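PDB 6P2K: fibronectin type III domain-containing protein from Simiduia agarivorans, which probably hydrolyses xyloglucan as a family 74 glycoside hydrolase, this chain being the catalytic part built from seven-bladed beta-propellers. Local coordinates for residues G441-I453 against V463-H475. Sequence-based numbering, arbitrary orientation.
Sequences GGFNLSDVQAVDI and VAQATSGYGGGAH
D447 and T467 exchange both backbone N-H...O=C bonds at 3.0 Å (D447 N to T467 O, T467 N to D447 O), a hydrogen-bonded antiparallel pair of strands 447-453 and 463-467. The short segments run at 163°, consistent with a hairpin inside one propeller blade. S446 joins D447 opposite T467, a classic beta bulge. At the far end D452 and V463 form a second pair of reciprocal N-H...O=C hydrogen bonds, the V463 N-H meeting D452 O nearly straight at 172°; between them, Q465 N reaches A450 O.

On one face V451 CG1 lies 3.9 Å from A464 CB; on the other V463 CG2 meets D452 CB. Nearer the bulge, V448 spreads its two methyls, CG1 touching A464 CB and CG2 touching A466 CB.

Beyond the bulge, the loop 468-475 folds back over S446 and D447. The S446 hydroxyl stands 3.6 Å above the Y470 ring plane, offset toward its rim. The D447 carboxylate lies against the A474 methyl through OD1 and G472 CA through OD2, a placing set by chi1 of -166°, which puts CG opposite the backbone nitrogen. Q449 NE2 donates to D447 OD1 at 3.0 Å from the syn side, and Y404 bonds OD2.

Waters complete the polar links: one bridges D447 OD2, G469 O and G472 N, another joins D447 OD1 to Q465 NE2, whose carboxamide also bonds R478 and N476.

Q449, Y404 and two waters thus hold the buried D447 carboxylate in a fixed orientation, and the water on OD2 links it to the Y470-G473 type I' turn, while A450 and V451 pack beside the zinc ligands D513 and D405.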
# COMPACT_ATOMS: atom_id res chain seq x y z
N GLY B 441 -25.61 9.09 -3.06
CA GLY B 441 -26.34 10.23 -2.53
C GLY B 441 -27.26 10.89 -3.53
O GLY B 441 -27.45 12.11 -3.48
N GLY B 442 -27.85 10.11 -4.44
CA GLY B 442 -28.73 10.67 -5.45
C GLY B 442 -28.05 11.51 -6.51
O GLY B 442 -28.74 12.22 -7.25
N PHE B 443 -26.72 11.45 -6.61
CA PHE B 443 -25.96 12.22 -7.59
C PHE B 443 -25.55 11.27 -8.71
O PHE B 443 -24.64 10.45 -8.53
CB PHE B 443 -24.76 12.89 -6.93
CG PHE B 443 -23.88 13.65 -7.87
CD1 PHE B 443 -24.41 14.57 -8.76
CD2 PHE B 443 -22.50 13.47 -7.85
CE1 PHE B 443 -23.60 15.28 -9.62
CE2 PHE B 443 -21.68 14.17 -8.71
CZ PHE B 443 -22.23 15.08 -9.60
N ASN B 444 -26.22 11.37 -9.85
CA ASN B 444 -26.00 10.47 -10.97
C ASN B 444 -25.61 11.26 -12.21
O ASN B 444 -26.29 12.22 -12.58
CB ASN B 444 -27.26 9.63 -11.25
CG ASN B 444 -27.68 8.80 -10.05
OD1 ASN B 444 -26.91 7.97 -9.55
ND2 ASN B 444 -28.90 9.00 -9.60
N LEU B 445 -24.53 10.84 -12.86
CA LEU B 445 -24.03 11.52 -14.06
C LEU B 445 -24.69 10.91 -15.29
O LEU B 445 -24.07 10.19 -16.08
CB LEU B 445 -22.51 11.43 -14.12
CG LEU B 445 -21.74 11.98 -12.92
CD1 LEU B 445 -20.26 11.62 -13.03
CD2 LEU B 445 -21.92 13.49 -12.82
N SER B 446 -25.97 11.23 -15.47
CA SER B 446 -26.80 10.57 -16.46
C SER B 446 -26.76 11.22 -17.84
O SER B 446 -27.38 10.69 -18.77
CB SER B 446 -28.25 10.51 -15.97
OG SER B 446 -28.61 11.69 -15.27
N ASP B 447 -26.03 12.33 -18.01
CA ASP B 447 -25.97 13.03 -19.29
C ASP B 447 -24.52 13.38 -19.60
O ASP B 447 -23.88 14.08 -18.82
CB ASP B 447 -26.84 14.29 -19.27
CG ASP B 447 -27.07 14.87 -20.65
OD1 ASP B 447 -26.26 15.71 -21.09
OD2 ASP B 447 -28.07 14.48 -21.30
N VAL B 448 -24.02 12.89 -20.74
CA VAL B 448 -22.60 13.00 -21.10
C VAL B 448 -22.53 13.43 -22.56
O VAL B 448 -22.50 12.60 -23.47
CB VAL B 448 -21.83 11.70 -20.86
CG1 VAL B 448 -20.36 11.87 -21.24
CG2 VAL B 448 -21.96 11.25 -19.41
N GLN B 449 -22.47 14.74 -22.80
CA GLN B 449 -22.59 15.29 -24.15
C GLN B 449 -21.26 15.34 -24.91
O GLN B 449 -21.28 15.58 -26.12
CB GLN B 449 -23.21 16.69 -24.10
CG GLN B 449 -24.68 16.68 -23.70
CD GLN B 449 -25.31 18.06 -23.65
OE1 GLN B 449 -24.94 18.96 -24.40
NE2 GLN B 449 -26.28 18.24 -22.76
N ALA B 450 -20.13 15.11 -24.25
CA ALA B 450 -18.85 15.18 -24.94
C ALA B 450 -17.82 14.32 -24.21
O ALA B 450 -17.76 14.34 -22.98
CB ALA B 450 -18.35 16.63 -25.04
N VAL B 451 -17.02 13.58 -24.98
CA VAL B 451 -15.91 12.79 -24.46
C VAL B 451 -14.72 12.95 -25.40
O VAL B 451 -14.87 13.25 -26.59
CB VAL B 451 -16.27 11.30 -24.31
CG1 VAL B 451 -17.28 11.10 -23.18
CG2 VAL B 451 -16.81 10.73 -25.61
N ASP B 452 -13.52 12.74 -24.85
CA ASP B 452 -12.28 12.77 -25.63
C ASP B 452 -11.19 12.10 -24.80
O ASP B 452 -11.39 11.75 -23.64
CB ASP B 452 -11.89 14.20 -26.02
CG ASP B 452 -11.16 14.27 -27.35
OD1 ASP B 452 -10.63 13.23 -27.81
OD2 ASP B 452 -11.10 15.37 -27.95
N ILE B 453 -10.02 11.91 -25.42
CA ILE B 453 -8.86 11.30 -24.77
C ILE B 453 -7.74 12.33 -24.72
O ILE B 453 -7.31 12.84 -25.76
CB ILE B 453 -8.39 10.03 -25.50
CG1 ILE B 453 -9.56 9.08 -25.77
CG2 ILE B 453 -7.30 9.33 -24.68
CD1 ILE B 453 -10.18 8.48 -24.52
N VAL B 463 -11.51 12.50 -20.89
CA VAL B 463 -12.13 13.73 -20.41
C VAL B 463 -13.58 13.72 -20.86
O VAL B 463 -13.90 13.24 -21.95
CB VAL B 463 -11.40 15.00 -20.91
CG1 VAL B 463 -9.97 15.01 -20.41
CG2 VAL B 463 -11.45 15.09 -22.43
N ALA B 464 -14.47 14.24 -20.01
CA ALA B 464 -15.89 14.16 -20.30
C ALA B 464 -16.64 15.34 -19.69
O ALA B 464 -16.32 15.78 -18.58
CB ALA B 464 -16.50 12.85 -19.79
N GLN B 465 -17.61 15.85 -20.44
CA GLN B 465 -18.68 16.65 -19.87
C GLN B 465 -19.72 15.68 -19.31
O GLN B 465 -20.30 14.89 -20.06
CB GLN B 465 -19.28 17.56 -20.94
CG GLN B 465 -20.75 17.91 -20.76
CD GLN B 465 -21.02 18.73 -19.51
OE1 GLN B 465 -20.17 19.50 -19.07
NE2 GLN B 465 -22.20 18.56 -18.94
N ALA B 466 -19.92 15.70 -17.99
CA ALA B 466 -20.79 14.72 -17.35
C ALA B 466 -21.55 15.38 -16.21
O ALA B 466 -20.94 16.00 -15.33
CB ALA B 466 -19.98 13.53 -16.82
N THR B 467 -22.87 15.22 -16.20
CA THR B 467 -23.71 15.94 -15.26
C THR B 467 -25.02 15.18 -15.07
O THR B 467 -25.29 14.19 -15.75
CB THR B 467 -23.97 17.36 -15.75
OG1 THR B 467 -24.63 18.11 -14.72
CG2 THR B 467 -24.85 17.33 -16.99
N SER B 468 -25.82 15.67 -14.13
CA SER B 468 -27.12 15.08 -13.85
C SER B 468 -28.17 15.64 -14.81
O SER B 468 -27.97 16.64 -15.50
CB SER B 468 -27.52 15.35 -12.40
OG SER B 468 -27.39 16.72 -12.08
N GLY B 469 -29.32 14.96 -14.84
CA GLY B 469 -30.40 15.37 -15.71
C GLY B 469 -30.81 14.30 -16.70
O GLY B 469 -29.95 13.61 -17.27
N TYR B 470 -32.11 14.15 -16.92
CA TYR B 470 -32.66 13.13 -17.80
C TYR B 470 -33.33 13.77 -19.01
O TYR B 470 -33.68 14.96 -19.00
CB TYR B 470 -33.67 12.25 -17.04
CG TYR B 470 -33.01 11.49 -15.92
CD1 TYR B 470 -32.27 10.35 -16.19
CD2 TYR B 470 -33.10 11.93 -14.61
CE1 TYR B 470 -31.64 9.66 -15.17
CE2 TYR B 470 -32.48 11.24 -13.59
CZ TYR B 470 -31.76 10.10 -13.88
OH TYR B 470 -31.13 9.40 -12.87
N GLY B 471 -33.50 12.97 -20.05
CA GLY B 471 -34.11 13.45 -21.28
C GLY B 471 -33.30 14.52 -21.99
O GLY B 471 -33.87 15.34 -22.71
N GLY B 472 -31.98 14.52 -21.80
CA GLY B 472 -31.14 15.56 -22.35
C GLY B 472 -31.13 16.86 -21.57
O GLY B 472 -30.44 17.80 -21.99
N GLY B 473 -31.86 16.94 -20.46
CA GLY B 473 -31.90 18.15 -19.67
C GLY B 473 -30.71 18.28 -18.73
O GLY B 473 -30.88 18.32 -17.51
N ALA B 474 -29.51 18.36 -19.31
CA ALA B 474 -28.29 18.46 -18.52
C ALA B 474 -28.31 19.70 -17.63
O ALA B 474 -28.63 20.80 -18.08
CB ALA B 474 -27.08 18.51 -19.46
N HIS B 475 -27.96 19.51 -16.36
CA HIS B 475 -28.13 20.58 -15.39
C HIS B 475 -27.03 21.63 -15.48
O HIS B 475 -27.30 22.82 -15.32
CB HIS B 475 -28.21 20.01 -13.97
CG HIS B 475 -29.48 19.26 -13.71
ND1 HIS B 475 -29.53 18.14 -12.91
CD2 HIS B 475 -30.75 19.47 -14.14
CE1 HIS B 475 -30.77 17.69 -12.86
NE2 HIS B 475 -31.53 18.48 -13.60
O HOH W 1 -29.38 12.64 -13.05
O HOH W 2 -31.15 11.20 -10.30
O HOH W 3 -29.90 12.96 -20.05
O HOH W 4 -23.63 16.36 -20.35
O HOH W 5 -28.29 20.33 -22.52